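Local atomic coordinates of L-ribulose 3-epimerase (Methylomonas sp. DH-1, PDB entry 7CJ5), a protein that catalyses the manganese-dependent epimerisation of ketoses at carbon 3, acting best on L-ribulose and also interconverting D-allulose and D-fructose. Residues Arg65-Leu70 with Gly104-Cys109; Gly10-Val15 with Tyr39-Leu44; Phe181-Thr186 with Leu207-Ile212; Ile112-Gly117 with Tyr157-Met162. All coordinates share one frame; numbering follows the deposited sequence.

Interaction 1 of 4, residues Arg65-Leu70 with Gly104-Cys109; sequences RAHASL and GGSELC. With FUD (D-fructose), chain D.
Two neighbouring parallel strands of a beta-alpha-beta unit meet here, with Ala68 paired to Leu108 and Ser69 to Cys109. Three backbone bonds join them. Ala68 N gives to Glu107 O at 3.1 Å, nearly in line with the carbonyl. Cys109 N gives to Ala68 O at 2.9 Å, and Leu70 N to Cys109 O at 3.3 Å. His67 ND1 receives a weak but straight bond from Ser106 N, 3.5 Å away and in the ring plane. Glu107 lies alongside this ring. Glu107 CG sits over one face of the His67 ring, 3.8 Å from its centroid, in a CH-pi contact. The Glu107 chain then bends at chi2 (-71°), and its carboxylate leads away to a salt bridge with Lys5. His67 NE2 is hydrogen-bonded to Glu8, so both ring nitrogens have partners. On the face of Ala68 and Leu108, Leu108 CD1 touches Ala68 CB at 4.1 Å and also Leu70 CD2. Helix 83-102 covers this side. On the other face, Cys109 SG packs against Ser69 CB. Ser69 OG accepts a 2.9 Å bond from O6 of D-fructose and also hydrogen-bonds to Glu41. A ligand-binding side chain near the C-terminal end of a strand is typical of the TIM barrel.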
loop_
_atom_site.group_PDB
_atom_site.type_symbol
_atom_site.label_atom_id
_atom_site.label_comp_id
_atom_site.label_asym_id
_atom_site.label_seq_id
_atom_site.Cartn_x
_atom_site.Cartn_y
_atom_site.Cartn_z
ATOM N N ARG A 65 -4.683 1.985 31.326
ATOM C CA ARG A 65 -3.225 2.102 31.074
ATOM C C ARG A 65 -3.029 2.791 29.725
ATOM O O ARG A 65 -4.019 2.917 28.975
ATOM C CB ARG A 65 -2.574 0.718 31.101
ATOM C CG ARG A 65 -2.707 0.032 32.453
ATOM C CD ARG A 65 -1.766 -1.138 32.566
ATOM N NE ARG A 65 -2.129 -2.248 31.705
ATOM C CZ ARG A 65 -3.126 -3.098 31.938
ATOM N NH1 ARG A 65 -3.894 -2.946 33.004
ATOM N NH2 ARG A 65 -3.354 -4.099 31.103
ATOM N N ALA A 66 -1.799 3.218 29.441
ATOM C CA ALA A 66 -1.433 3.905 28.187
ATOM C C ALA A 66 -0.098 3.371 27.679
ATOM O O ALA A 66 0.807 3.121 28.498
ATOM C CB ALA A 66 -1.363 5.393 28.404
ATOM N N HIS A 67 -0.008 3.201 26.362
ATOM C CA HIS A 67 1.258 3.129 25.597
ATOM C C HIS A 67 1.206 4.266 24.580
ATOM O O HIS A 67 0.189 4.994 24.564
ATOM C CB HIS A 67 1.444 1.750 24.960
ATOM C CG HIS A 67 1.548 0.637 25.946
ATOM N ND1 HIS A 67 2.519 0.612 26.938
ATOM C CD2 HIS A 67 0.830 -0.501 26.074
ATOM C CE1 HIS A 67 2.386 -0.498 27.646
ATOM N NE2 HIS A 67 1.352 -1.205 27.134
ATOM N N ALA A 68 2.261 4.456 23.796
ATOM C CA ALA A 68 2.306 5.560 22.816
ATOM C C ALA A 68 2.903 5.068 21.503
ATOM O O ALA A 68 3.760 4.167 21.515
ATOM C CB ALA A 68 3.080 6.736 23.367
ATOM N N SER A 69 2.444 5.670 20.414
ATOM C CA SER A 69 3.010 5.510 19.059
ATOM C C SER A 69 3.160 6.898 18.449
ATOM O O SER A 69 2.477 7.853 18.890
ATOM C CB SER A 69 2.163 4.610 18.199
ATOM O OG SER A 69 0.869 5.158 18.012
ATOM N N LEU A 70 4.028 7.013 17.465
ATOM C CA LEU A 70 4.087 8.234 16.637
ATOM C C LEU A 70 4.739 7.868 15.313
ATOM O O LEU A 70 5.342 6.777 15.223
ATOM C CB LEU A 70 4.878 9.311 17.385
ATOM C CG LEU A 70 6.322 8.957 17.719
ATOM C CD1 LEU A 70 7.252 9.297 16.565
ATOM C CD2 LEU A 70 6.760 9.660 18.984
ATOM N N GLY A 104 3.012 6.326 33.062
ATOM C CA GLY A 104 3.218 4.959 33.580
ATOM C C GLY A 104 3.321 3.922 32.473
ATOM O O GLY A 104 3.243 2.729 32.792
ATOM N N GLY A 105 3.502 4.349 31.218
ATOM C CA GLY A 105 3.541 3.459 30.041
ATOM C C GLY A 105 4.900 2.804 29.888
ATOM O O GLY A 105 5.855 3.289 30.499
ATOM N N SER A 106 5.000 1.724 29.114
ATOM C CA SER A 106 6.254 0.940 28.984
ATOM C C SER A 106 6.571 0.623 27.519
ATOM O O SER A 106 7.597 -0.034 27.282
ATOM C CB SER A 106 6.181 -0.306 29.830
ATOM O OG SER A 106 5.072 -1.107 29.469
ATOM N N GLU A 107 5.740 1.075 26.574
ATOM C CA GLU A 107 5.935 0.776 25.129
ATOM C C GLU A 107 5.807 2.055 24.300
ATOM O O GLU A 107 4.743 2.676 24.310
ATOM C CB GLU A 107 4.939 -0.275 24.638
ATOM C CG GLU A 107 5.004 -1.581 25.406
ATOM C CD GLU A 107 6.239 -2.430 25.154
ATOM O OE1 GLU A 107 6.916 -2.195 24.147
ATOM O OE2 GLU A 107 6.517 -3.333 25.971
ATOM N N LEU A 108 6.877 2.409 23.596
ATOM C CA LEU A 108 6.860 3.428 22.516
ATOM C C LEU A 108 7.041 2.699 21.186
ATOM O O LEU A 108 8.096 2.066 20.991
ATOM C CB LEU A 108 7.968 4.453 22.745
ATOM C CG LEU A 108 8.072 5.533 21.672
ATOM C CD1 LEU A 108 6.838 6.409 21.676
ATOM C CD2 LEU A 108 9.331 6.373 21.856
ATOM N N CYS A 109 6.044 2.765 20.315
ATOM C CA CYS A 109 6.037 2.000 19.047
ATOM C C CYS A 109 5.657 2.913 17.884
ATOM O O CYS A 109 5.522 4.143 18.082
ATOM C CB CYS A 109 5.085 0.812 19.139
ATOM S SG CYS A 109 3.355 1.299 19.342
HETATM C C1 FUD D . 0.149 4.031 9.822
HETATM C C2 FUD D . 0.041 3.066 10.971
HETATM C C3 FUD D . -0.061 3.633 12.365
HETATM C C4 FUD D . 1.030 4.684 12.417
HETATM C C5 FUD D . 1.043 5.654 13.597
HETATM C C6 FUD D . -0.103 5.532 14.581
HETATM O O1 FUD D . -0.204 3.396 8.591
HETATM O O2 FUD D . 0.027 1.861 10.764
HETATM O O3 FUD D . 0.150 2.614 13.347
HETATM O O4 FUD D . 2.236 3.947 12.350
HETATM O O5 FUD D . 2.300 5.570 14.265
HETATM O O6 FUD D . 0.076 6.563 15.588
#

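Interaction 2 of 4, residues Gly10-Val15 with Tyr39-Leu44; sequences GGHALV and YIEIAL. With FUD (D-fructose), chain D.
Gly10 and Tyr39 make the aromatic contact. The flat face of the Tyr39 ring lies over the backbone of Gly10, whose CA is 3.3 Å from the ring centroid. A chi1 of 70° folds the ring over this glycine, where a side chain on the same face would clash with it. Tyr39 OH is hydrogen-bonded to Thr244. Backbone hydrogen bonds form a regular parallel ladder. Gly11 N gives to Tyr39 O, Glu41 N to Gly11 O at 3.0 Å, and Ala13 N to Glu41 O at 2.9 Å. These strands, 8-12 and 39-43, are the first two of the TIM barrel, joined through helix 22-35 in a beta-alpha-beta crossover. Apolar contacts follow: Ala13 CB meets Ile40 CD1 at 3.8 Å, and Leu14 CG meets Ala43 CB at 3.8 Å. The polar contacts centre on His12. Leu14 N bonds to His12 ND1 at 3.1 Å, almost exactly in the ring plane, which helps set the turn of the ring. His12, a D-fructose-binding residue, faces O6 of the sugar with NE2, a weak bond whose exact geometry is doubtful. The extended Glu41 chain brings OE2 to 3.4 Å from His12 CD2, with the carboxylate and ring planes 56° apart. Glu41 OE1 hydrogen-bonds to Tyr209 OH and His211 NE2.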
loop_
_atom_site.group_PDB
_atom_site.type_symbol
_atom_site.label_atom_id
_atom_site.label_comp_id
_atom_site.label_asym_id
_atom_site.label_seq_id
_atom_site.Cartn_x
_atom_site.Cartn_y
_atom_site.Cartn_z
ATOM N N GLY A 10 -5.345 -2.861 23.145
ATOM C CA GLY A 10 -5.333 -1.390 23.054
ATOM C C GLY A 10 -6.240 -0.864 21.959
ATOM O O GLY A 10 -6.335 -1.494 20.881
ATOM N N GLY A 11 -6.884 0.269 22.229
ATOM C CA GLY A 11 -7.553 1.100 21.213
ATOM C C GLY A 11 -6.657 2.259 20.832
ATOM O O GLY A 11 -6.168 2.946 21.750
ATOM N N HIS A 12 -6.422 2.472 19.537
ATOM C CA HIS A 12 -5.649 3.639 19.049
ATOM C C HIS A 12 -6.470 4.907 19.312
ATOM O O HIS A 12 -7.640 4.948 18.897
ATOM C CB HIS A 12 -5.289 3.481 17.570
ATOM C CG HIS A 12 -4.158 4.354 17.147
ATOM N ND1 HIS A 12 -4.263 5.726 17.125
ATOM C CD2 HIS A 12 -2.907 4.056 16.734
ATOM C CE1 HIS A 12 -3.127 6.242 16.696
ATOM N NE2 HIS A 12 -2.273 5.236 16.450
ATOM N N ALA A 13 -5.882 5.900 19.978
ATOM C CA ALA A 13 -6.565 7.163 20.340
ATOM C C ALA A 13 -7.214 7.762 19.093
ATOM O O ALA A 13 -8.287 8.357 19.220
ATOM C CB ALA A 13 -5.593 8.142 20.954
ATOM N N LEU A 14 -6.580 7.624 17.927
ATOM C CA LEU A 14 -7.022 8.339 16.701
ATOM C C LEU A 14 -8.316 7.722 16.172
ATOM O O LEU A 14 -8.925 8.342 15.308
ATOM C CB LEU A 14 -5.924 8.299 15.637
ATOM C CG LEU A 14 -4.635 9.041 15.979
ATOM C CD1 LEU A 14 -3.752 9.137 14.749
ATOM C CD2 LEU A 14 -4.905 10.423 16.554
ATOM N N VAL A 15 -8.717 6.550 16.669
ATOM C CA VAL A 15 -10.049 5.956 16.350
ATOM C C VAL A 15 -11.147 6.900 16.858
ATOM O O VAL A 15 -12.225 6.925 16.253
ATOM C CB VAL A 15 -10.199 4.546 16.944
ATOM C CG1 VAL A 15 -11.650 4.080 16.938
ATOM C CG2 VAL A 15 -9.300 3.560 16.219
ATOM N N TYR A 39 -5.840 -0.730 27.518
ATOM C CA TYR A 39 -4.993 0.481 27.391
ATOM C C TYR A 39 -5.440 1.288 26.177
ATOM O O TYR A 39 -6.142 0.762 25.287
ATOM C CB TYR A 39 -3.500 0.131 27.325
ATOM C CG TYR A 39 -3.037 -0.545 26.057
ATOM C CD1 TYR A 39 -3.044 -1.926 25.943
ATOM C CD2 TYR A 39 -2.596 0.190 24.967
ATOM C CE1 TYR A 39 -2.628 -2.556 24.784
ATOM C CE2 TYR A 39 -2.173 -0.427 23.800
ATOM C CZ TYR A 39 -2.201 -1.805 23.704
ATOM O OH TYR A 39 -1.820 -2.421 22.551
ATOM N N ILE A 40 -5.056 2.557 26.182
ATOM C CA ILE A 40 -5.150 3.452 25.000
ATOM C C ILE A 40 -3.731 3.641 24.468
ATOM O O ILE A 40 -2.795 3.818 25.283
ATOM C CB ILE A 40 -5.821 4.794 25.339
ATOM C CG1 ILE A 40 -5.918 5.686 24.099
ATOM C CG2 ILE A 40 -5.116 5.497 26.491
ATOM C CD1 ILE A 40 -7.009 6.716 24.193
ATOM N N GLU A 41 -3.584 3.548 23.152
ATOM C CA GLU A 41 -2.333 3.908 22.450
ATOM C C GLU A 41 -2.440 5.387 22.068
ATOM O O GLU A 41 -3.236 5.733 21.178
ATOM C CB GLU A 41 -2.112 3.007 21.245
ATOM C CG GLU A 41 -0.780 3.267 20.563
ATOM C CD GLU A 41 -0.519 2.339 19.397
ATOM O OE1 GLU A 41 -0.662 1.125 19.592
ATOM O OE2 GLU A 41 -0.199 2.834 18.302
ATOM N N ILE A 42 -1.702 6.239 22.763
ATOM C CA ILE A 42 -1.772 7.713 22.560
ATOM C C ILE A 42 -0.837 8.090 21.417
ATOM O O ILE A 42 0.312 7.656 21.447
ATOM C CB ILE A 42 -1.434 8.465 23.851
ATOM C CG1 ILE A 42 -2.388 8.070 24.978
ATOM C CG2 ILE A 42 -1.430 9.965 23.594
ATOM C CD1 ILE A 42 -1.971 8.591 26.333
ATOM N N ALA A 43 -1.338 8.849 20.443
ATOM C CA ALA A 43 -0.558 9.306 19.272
ATOM C C ALA A 43 0.250 10.534 19.702
ATOM O O ALA A 43 -0.363 11.529 20.103
ATOM C CB ALA A 43 -1.485 9.597 18.116
ATOM N N LEU A 44 1.578 10.433 19.691
ATOM C CA LEU A 44 2.484 11.497 20.192
ATOM C C LEU A 44 3.233 12.132 19.013
ATOM O O LEU A 44 4.447 12.408 19.150
ATOM C CB LEU A 44 3.448 10.881 21.208
ATOM C CG LEU A 44 2.824 10.459 22.535
ATOM C CD1 LEU A 44 3.893 9.966 23.501
ATOM C CD2 LEU A 44 2.022 11.597 23.149
HETATM C C1 FUD D . 0.149 4.031 9.822
HETATM C C2 FUD D . 0.041 3.066 10.971
HETATM C C3 FUD D . -0.061 3.633 12.365
HETATM C C4 FUD D . 1.030 4.684 12.417
HETATM C C5 FUD D . 1.043 5.654 13.597
HETATM C C6 FUD D . -0.103 5.532 14.581
HETATM O O1 FUD D . -0.204 3.396 8.591
HETATM O O2 FUD D . 0.027 1.861 10.764
HETATM O O3 FUD D . 0.150 2.614 13.347
HETATM O O4 FUD D . 2.236 3.947 12.350
HETATM O O5 FUD D . 2.300 5.570 14.265
HETATM O O6 FUD D . 0.076 6.563 15.588
#

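Interaction 3 of 4, residues Phe181-Thr186 with Leu207-Ile212; sequences FLHLDT and LGYVHI. With MN (manganese (II) ion), chain C; FUD (D-fructose), chain D.
Asp185 and His211 bind the same manganese ion, through Asp185 OD2 at 2.0 Å and His211 ND1 at 2.3 Å. D-fructose adds its O2 and O3, and Glu152 and Glu246 complete the site. The carboxylate of Asp185 and the ring of His211 are turned 74° apart, with OD2 at the ring edge. His183 stands behind the metal ligand. Its NE2 edge points into the centre of the His211 face, and the two planes are nearly perpendicular (85°), a T-shaped pair. A chi1 of 172° swings the His183 ring away from its own backbone N, and one face meets Tyr209. There Tyr209 CD1 comes to 3.6 Å from His183 NE2. An alanine here would remove the edge that backs His211 and is likely to leave that metal ligand freer to shift. The backbones supply the frame. His211 N gives to Leu184 O at 2.9 Å, and Thr186 N to His211 O at 3.1 Å. Leu182 O takes both Gly208 N (2.8 Å) and, weakly, Tyr209 N, at a beta bulge. Asp185 OD1 N-caps helix 186-192. These are adjacent barrel strands, with helix 227-236 packed on Leu207 and Ile212, and strand 148-152 flanking Phe181 and His183.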
loop_
_atom_site.group_PDB
_atom_site.type_symbol
_atom_site.label_atom_id
_atom_site.label_comp_id
_atom_site.label_asym_id
_atom_site.label_seq_id
_atom_site.Cartn_x
_atom_site.Cartn_y
_atom_site.Cartn_z
ATOM N N PHE A 181 12.492 -3.874 19.878
ATOM C CA PHE A 181 11.635 -4.997 19.429
ATOM C C PHE A 181 11.055 -4.679 18.050
ATOM O O PHE A 181 11.054 -3.493 17.644
ATOM C CB PHE A 181 10.503 -5.256 20.424
ATOM C CG PHE A 181 10.937 -5.810 21.758
ATOM C CD1 PHE A 181 11.356 -4.966 22.773
ATOM C CD2 PHE A 181 10.916 -7.173 22.003
ATOM C CE1 PHE A 181 11.757 -5.472 23.999
ATOM C CE2 PHE A 181 11.317 -7.681 23.230
ATOM C CZ PHE A 181 11.743 -6.828 24.225
ATOM N N LEU A 182 10.601 -5.727 17.359
ATOM C CA LEU A 182 9.807 -5.633 16.111
ATOM C C LEU A 182 8.352 -5.323 16.478
ATOM O O LEU A 182 7.829 -5.882 17.484
ATOM C CB LEU A 182 9.897 -6.955 15.342
ATOM C CG LEU A 182 9.249 -6.953 13.959
ATOM C CD1 LEU A 182 10.040 -6.089 12.994
ATOM C CD2 LEU A 182 9.123 -8.371 13.431
ATOM N N HIS A 183 7.721 -4.487 15.659
ATOM C CA HIS A 183 6.280 -4.155 15.707
ATOM C C HIS A 183 5.692 -4.490 14.329
ATOM O O HIS A 183 6.199 -3.971 13.320
ATOM C CB HIS A 183 6.147 -2.710 16.200
ATOM C CG HIS A 183 4.776 -2.133 16.149
ATOM N ND1 HIS A 183 4.546 -0.796 16.420
ATOM C CD2 HIS A 183 3.584 -2.677 15.837
ATOM C CE1 HIS A 183 3.259 -0.549 16.292
ATOM N NE2 HIS A 183 2.649 -1.689 15.927
ATOM N N LEU A 184 4.739 -5.421 14.293
ATOM C CA LEU A 184 4.058 -5.871 13.055
ATOM C C LEU A 184 2.629 -5.328 13.036
ATOM O O LEU A 184 2.011 -5.208 14.100
ATOM C CB LEU A 184 4.063 -7.397 12.973
ATOM C CG LEU A 184 5.389 -8.046 12.588
ATOM C CD1 LEU A 184 5.272 -9.566 12.630
ATOM C CD2 LEU A 184 5.853 -7.580 11.212
ATOM N N ASP A 185 2.137 -5.043 11.835
ATOM C CA ASP A 185 0.807 -4.444 11.578
ATOM C C ASP A 185 0.166 -5.211 10.421
ATOM O O ASP A 185 0.750 -5.200 9.329
ATOM C CB ASP A 185 0.967 -2.961 11.251
ATOM C CG ASP A 185 -0.345 -2.250 10.976
ATOM O OD1 ASP A 185 -1.220 -2.869 10.352
ATOM O OD2 ASP A 185 -0.476 -1.071 11.381
ATOM N N THR A 186 -0.988 -5.839 10.648
ATOM C CA THR A 186 -1.628 -6.773 9.683
ATOM C C THR A 186 -1.958 -6.038 8.378
ATOM O O THR A 186 -1.908 -6.694 7.331
ATOM C CB THR A 186 -2.847 -7.477 10.301
ATOM O OG1 THR A 186 -3.793 -6.505 10.743
ATOM C CG2 THR A 186 -2.459 -8.384 11.451
ATOM N N LEU A 207 9.294 -10.192 18.645
ATOM C CA LEU A 207 8.019 -9.473 18.368
ATOM C C LEU A 207 7.539 -8.819 19.669
ATOM O O LEU A 207 7.240 -9.551 20.643
ATOM C CB LEU A 207 6.960 -10.420 17.791
ATOM C CG LEU A 207 5.638 -9.743 17.419
ATOM C CD1 LEU A 207 5.850 -8.697 16.333
ATOM C CD2 LEU A 207 4.611 -10.765 16.966
ATOM N N GLY A 208 7.464 -7.491 19.695
ATOM C CA GLY A 208 7.226 -6.728 20.935
ATOM C C GLY A 208 5.910 -5.973 20.925
ATOM O O GLY A 208 5.503 -5.503 21.991
ATOM N N TYR A 209 5.260 -5.842 19.773
ATOM C CA TYR A 209 4.030 -5.023 19.631
ATOM C C TYR A 209 3.276 -5.436 18.367
ATOM O O TYR A 209 3.923 -5.765 17.357
ATOM C CB TYR A 209 4.406 -3.538 19.619
ATOM C CG TYR A 209 3.372 -2.611 20.201
ATOM C CD1 TYR A 209 2.227 -2.274 19.494
ATOM C CD2 TYR A 209 3.538 -2.064 21.462
ATOM C CE1 TYR A 209 1.276 -1.417 20.029
ATOM C CE2 TYR A 209 2.598 -1.203 22.006
ATOM C CZ TYR A 209 1.466 -0.871 21.286
ATOM O OH TYR A 209 0.554 -0.007 21.828
ATOM N N VAL A 210 1.943 -5.374 18.414
ATOM C CA VAL A 210 1.077 -5.759 17.266
ATOM C C VAL A 210 0.017 -4.683 17.008
ATOM O O VAL A 210 -0.643 -4.227 17.961
ATOM C CB VAL A 210 0.454 -7.144 17.508
ATOM C CG1 VAL A 210 -0.622 -7.463 16.485
ATOM C CG2 VAL A 210 1.524 -8.223 17.523
ATOM N N HIS A 211 -0.138 -4.292 15.740
ATOM C CA HIS A 211 -1.313 -3.529 15.258
ATOM C C HIS A 211 -2.212 -4.448 14.432
ATOM O O HIS A 211 -1.701 -5.179 13.561
ATOM C CB HIS A 211 -0.894 -2.303 14.452
ATOM C CG HIS A 211 -0.504 -1.149 15.307
ATOM N ND1 HIS A 211 -0.131 0.057 14.770
ATOM C CD2 HIS A 211 -0.428 -1.014 16.651
ATOM C CE1 HIS A 211 0.159 0.894 15.739
ATOM N NE2 HIS A 211 -0.007 0.259 16.912
ATOM N N ILE A 212 -3.508 -4.372 14.717
ATOM C CA ILE A 212 -4.597 -5.060 13.976
ATOM C C ILE A 212 -5.317 -4.026 13.119
ATOM O O ILE A 212 -5.939 -3.081 13.687
ATOM C CB ILE A 212 -5.554 -5.776 14.936
ATOM C CG1 ILE A 212 -4.783 -6.702 15.882
ATOM C CG2 ILE A 212 -6.632 -6.508 14.155
ATOM C CD1 ILE A 212 -3.940 -7.755 15.173
HETATM MN MN MN C . -0.029 0.524 12.546
HETATM C C1 FUD D . 0.149 4.031 9.822
HETATM C C2 FUD D . 0.041 3.066 10.971
HETATM C C3 FUD D . -0.061 3.633 12.365
HETATM C C4 FUD D . 1.030 4.684 12.417
HETATM C C5 FUD D . 1.043 5.654 13.597
HETATM C C6 FUD D . -0.103 5.532 14.581
HETATM O O1 FUD D . -0.204 3.396 8.591
HETATM O O2 FUD D . 0.027 1.861 10.764
HETATM O O3 FUD D . 0.150 2.614 13.347
HETATM O O4 FUD D . 2.236 3.947 12.350
HETATM O O5 FUD D . 2.300 5.570 14.265
HETATM O O6 FUD D . 0.076 6.563 15.588
#

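Interaction 4 of 4, residues Ile112-Gly117 with Tyr157-Met162; sequences IYCALG and YETNIM. With FUD (D-fructose), chain D.
The ring of Tyr113 is overlapped on one face by the end of Met162. Met162 SD is 4.6 Å from the Tyr113 ring centroid and close to its normal (14°), a Met-aromatic contact, and CE lies over the rim of the same face. Both segments lie in loops at the ends of TIM-barrel strands 107-112 and 148-152. The Met162 chain bends at chi3 (-125°), which lays CE over the ring beside Tyr113 CE2. Ile161 meets the ring at its edge, with Ile161 CB 3.9 Å from Tyr113 CE1. Tyr113 OH reaches Thr159 CG2 at 3.6 Å and hydrogen-bonds to the backbone O of Glu152. A leucine in its place would lose this hydroxyl and the broad face under Met162, and would probably leave the carbonyl of Glu152 without that partner. Thr159 OG1 accepts from Ile161 N at 3.1 Å, forming an ST turn. Leu116 lies alongside Glu158, with Leu116 CD1 3.4 Å from Glu158 OE1. That oxygen accepts a short bond from O1 of D-fructose. Tyr157 points to the second subunit, where its OH hydrogen-bonds to Glu158 of that chain. One backbone bond ties the loops: Gly117 N gives to Glu158 O at 2.9 Å, nearly straight at 172° but from above the carbonyl plane.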
loop_
_atom_site.group_PDB
_atom_site.type_symbol
_atom_site.label_atom_id
_atom_site.label_comp_id
_atom_site.label_asym_id
_atom_site.label_seq_id
_atom_site.Cartn_x
_atom_site.Cartn_y
_atom_site.Cartn_z
ATOM N N ILE A 112 8.904 5.312 14.387
ATOM C CA ILE A 112 9.780 6.157 15.250
ATOM C C ILE A 112 11.172 6.274 14.602
ATOM O O ILE A 112 11.999 7.026 15.144
ATOM C CB ILE A 112 9.833 5.589 16.684
ATOM C CG1 ILE A 112 10.286 4.127 16.718
ATOM C CG2 ILE A 112 8.494 5.768 17.374
ATOM C CD1 ILE A 112 10.471 3.563 18.129
ATOM N N TYR A 113 11.409 5.578 13.479
ATOM C CA TYR A 113 12.755 5.380 12.874
ATOM C C TYR A 113 12.887 6.146 11.544
ATOM O O TYR A 113 13.952 6.102 10.938
ATOM C CB TYR A 113 13.026 3.887 12.668
ATOM C CG TYR A 113 11.970 3.208 11.832
ATOM C CD1 TYR A 113 12.056 3.196 10.453
ATOM C CD2 TYR A 113 10.856 2.628 12.419
ATOM C CE1 TYR A 113 11.072 2.618 9.671
ATOM C CE2 TYR A 113 9.860 2.044 11.652
ATOM C CZ TYR A 113 9.970 2.034 10.271
ATOM O OH TYR A 113 9.000 1.468 9.494
ATOM N N CYS A 114 11.838 6.838 11.095
ATOM C CA CYS A 114 11.848 7.620 9.833
ATOM C C CYS A 114 10.606 8.509 9.775
ATOM O O CYS A 114 9.737 8.387 10.662
ATOM C CB CYS A 114 11.859 6.692 8.619
ATOM S SG CYS A 114 10.277 5.844 8.363
ATOM N N ALA A 115 10.523 9.363 8.761
ATOM C CA ALA A 115 9.316 10.164 8.464
ATOM C C ALA A 115 8.243 9.218 7.915
ATOM O O ALA A 115 8.536 8.461 6.973
ATOM C CB ALA A 115 9.647 11.273 7.503
ATOM N N LEU A 116 7.048 9.243 8.505
ATOM C CA LEU A 116 5.886 8.464 8.018
ATOM C C LEU A 116 5.408 9.087 6.705
ATOM O O LEU A 116 4.989 10.249 6.717
ATOM C CB LEU A 116 4.778 8.493 9.073
ATOM C CG LEU A 116 3.483 7.798 8.668
ATOM C CD1 LEU A 116 3.710 6.306 8.524
ATOM C CD2 LEU A 116 2.378 8.078 9.678
ATOM N N GLY A 117 5.465 8.346 5.606
ATOM C CA GLY A 117 4.933 8.829 4.323
ATOM C C GLY A 117 5.714 8.329 3.126
ATOM O O GLY A 117 6.578 7.449 3.288
ATOM N N TYR A 157 4.701 2.598 0.735
ATOM C CA TYR A 157 4.174 3.977 0.550
ATOM C C TYR A 157 4.305 4.791 1.847
ATOM O O TYR A 157 3.987 5.985 1.823
ATOM C CB TYR A 157 2.716 3.931 0.098
ATOM C CG TYR A 157 2.458 3.116 -1.145
ATOM C CD1 TYR A 157 2.846 3.565 -2.394
ATOM C CD2 TYR A 157 1.823 1.891 -1.071
ATOM C CE1 TYR A 157 2.608 2.821 -3.543
ATOM C CE2 TYR A 157 1.579 1.136 -2.207
ATOM C CZ TYR A 157 1.951 1.608 -3.450
ATOM O OH TYR A 157 1.690 0.850 -4.557
ATOM N N GLU A 158 4.736 4.173 2.949
ATOM C CA GLU A 158 4.790 4.849 4.274
ATOM C C GLU A 158 6.203 4.834 4.862
ATOM O O GLU A 158 6.437 5.616 5.809
ATOM C CB GLU A 158 3.760 4.240 5.223
ATOM C CG GLU A 158 2.329 4.467 4.759
ATOM C CD GLU A 158 1.273 4.110 5.786
ATOM O OE1 GLU A 158 1.600 4.129 6.991
ATOM O OE2 GLU A 158 0.133 3.794 5.377
ATOM N N THR A 159 7.107 4.010 4.326
ATOM C CA THR A 159 8.570 4.070 4.603
ATOM C C THR A 159 9.335 3.377 3.474
ATOM O O THR A 159 8.749 2.480 2.820
ATOM C CB THR A 159 8.958 3.395 5.928
ATOM O OG1 THR A 159 10.341 3.676 6.174
ATOM C CG2 THR A 159 8.752 1.893 5.893
ATOM N N ASN A 160 10.602 3.756 3.295
ATOM C CA ASN A 160 11.572 3.097 2.378
ATOM C C ASN A 160 12.644 2.355 3.187
ATOM O O ASN A 160 13.613 1.834 2.577
ATOM C CB ASN A 160 12.197 4.107 1.412
ATOM C CG ASN A 160 12.949 5.239 2.085
ATOM O OD1 ASN A 160 13.034 5.310 3.309
ATOM N ND2 ASN A 160 13.520 6.120 1.281
ATOM N N ILE A 161 12.507 2.285 4.513
ATOM C CA ILE A 161 13.585 1.721 5.378
ATOM C C ILE A 161 13.376 0.217 5.552
ATOM O O ILE A 161 14.337 -0.537 5.314
ATOM C CB ILE A 161 13.658 2.469 6.719
ATOM C CG1 ILE A 161 14.113 3.917 6.506
ATOM C CG2 ILE A 161 14.554 1.728 7.700
ATOM C CD1 ILE A 161 15.543 4.037 6.030
ATOM N N MET A 162 12.183 -0.205 5.971
ATOM C CA MET A 162 11.879 -1.638 6.209
ATOM C C MET A 162 10.387 -1.879 6.010
ATOM O O MET A 162 9.569 -1.163 6.623
ATOM C CB MET A 162 12.304 -2.076 7.611
ATOM C CG MET A 162 11.966 -1.080 8.676
ATOM S SD MET A 162 12.810 -1.481 10.218
ATOM C CE MET A 162 11.366 -1.555 11.262
HETATM C C1 FUD D . 0.149 4.031 9.822
HETATM C C2 FUD D . 0.041 3.066 10.971
HETATM C C3 FUD D . -0.061 3.633 12.365
HETATM C C4 FUD D . 1.030 4.684 12.417
HETATM C C5 FUD D . 1.043 5.654 13.597
HETATM C C6 FUD D . -0.103 5.532 14.581
HETATM O O1 FUD D . -0.204 3.396 8.591
HETATM O O2 FUD D . 0.027 1.861 10.764
HETATM O O3 FUD D . 0.150 2.614 13.347
HETATM O O4 FUD D . 2.236 3.947 12.350
HETATM O O5 FUD D . 2.300 5.570 14.265
HETATM O O6 FUD D . 0.076 6.563 15.588
#

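In the fold
Interactions 1, 2 and 3 each pair adjacent strands of one closed parallel barrel, so backbone ladders dominate them. Interaction 4 lies further from the chain centre and joins two loops through side-chain packing and a single backbone bond. It is also buried, but of the four only it is touched by the second subunit. Strands 39-43 and 65-72 are neighbours, which places interactions 1 and 2 side by side. Glu41 of interaction 2 links outward to Ser69 of interaction 1 and to Tyr209 and His211 of interaction 3. All four touch D-fructose: interactions 1 and 2 at O6, interaction 3 through the metal-bound O2 and O3, and interaction 4 at O1.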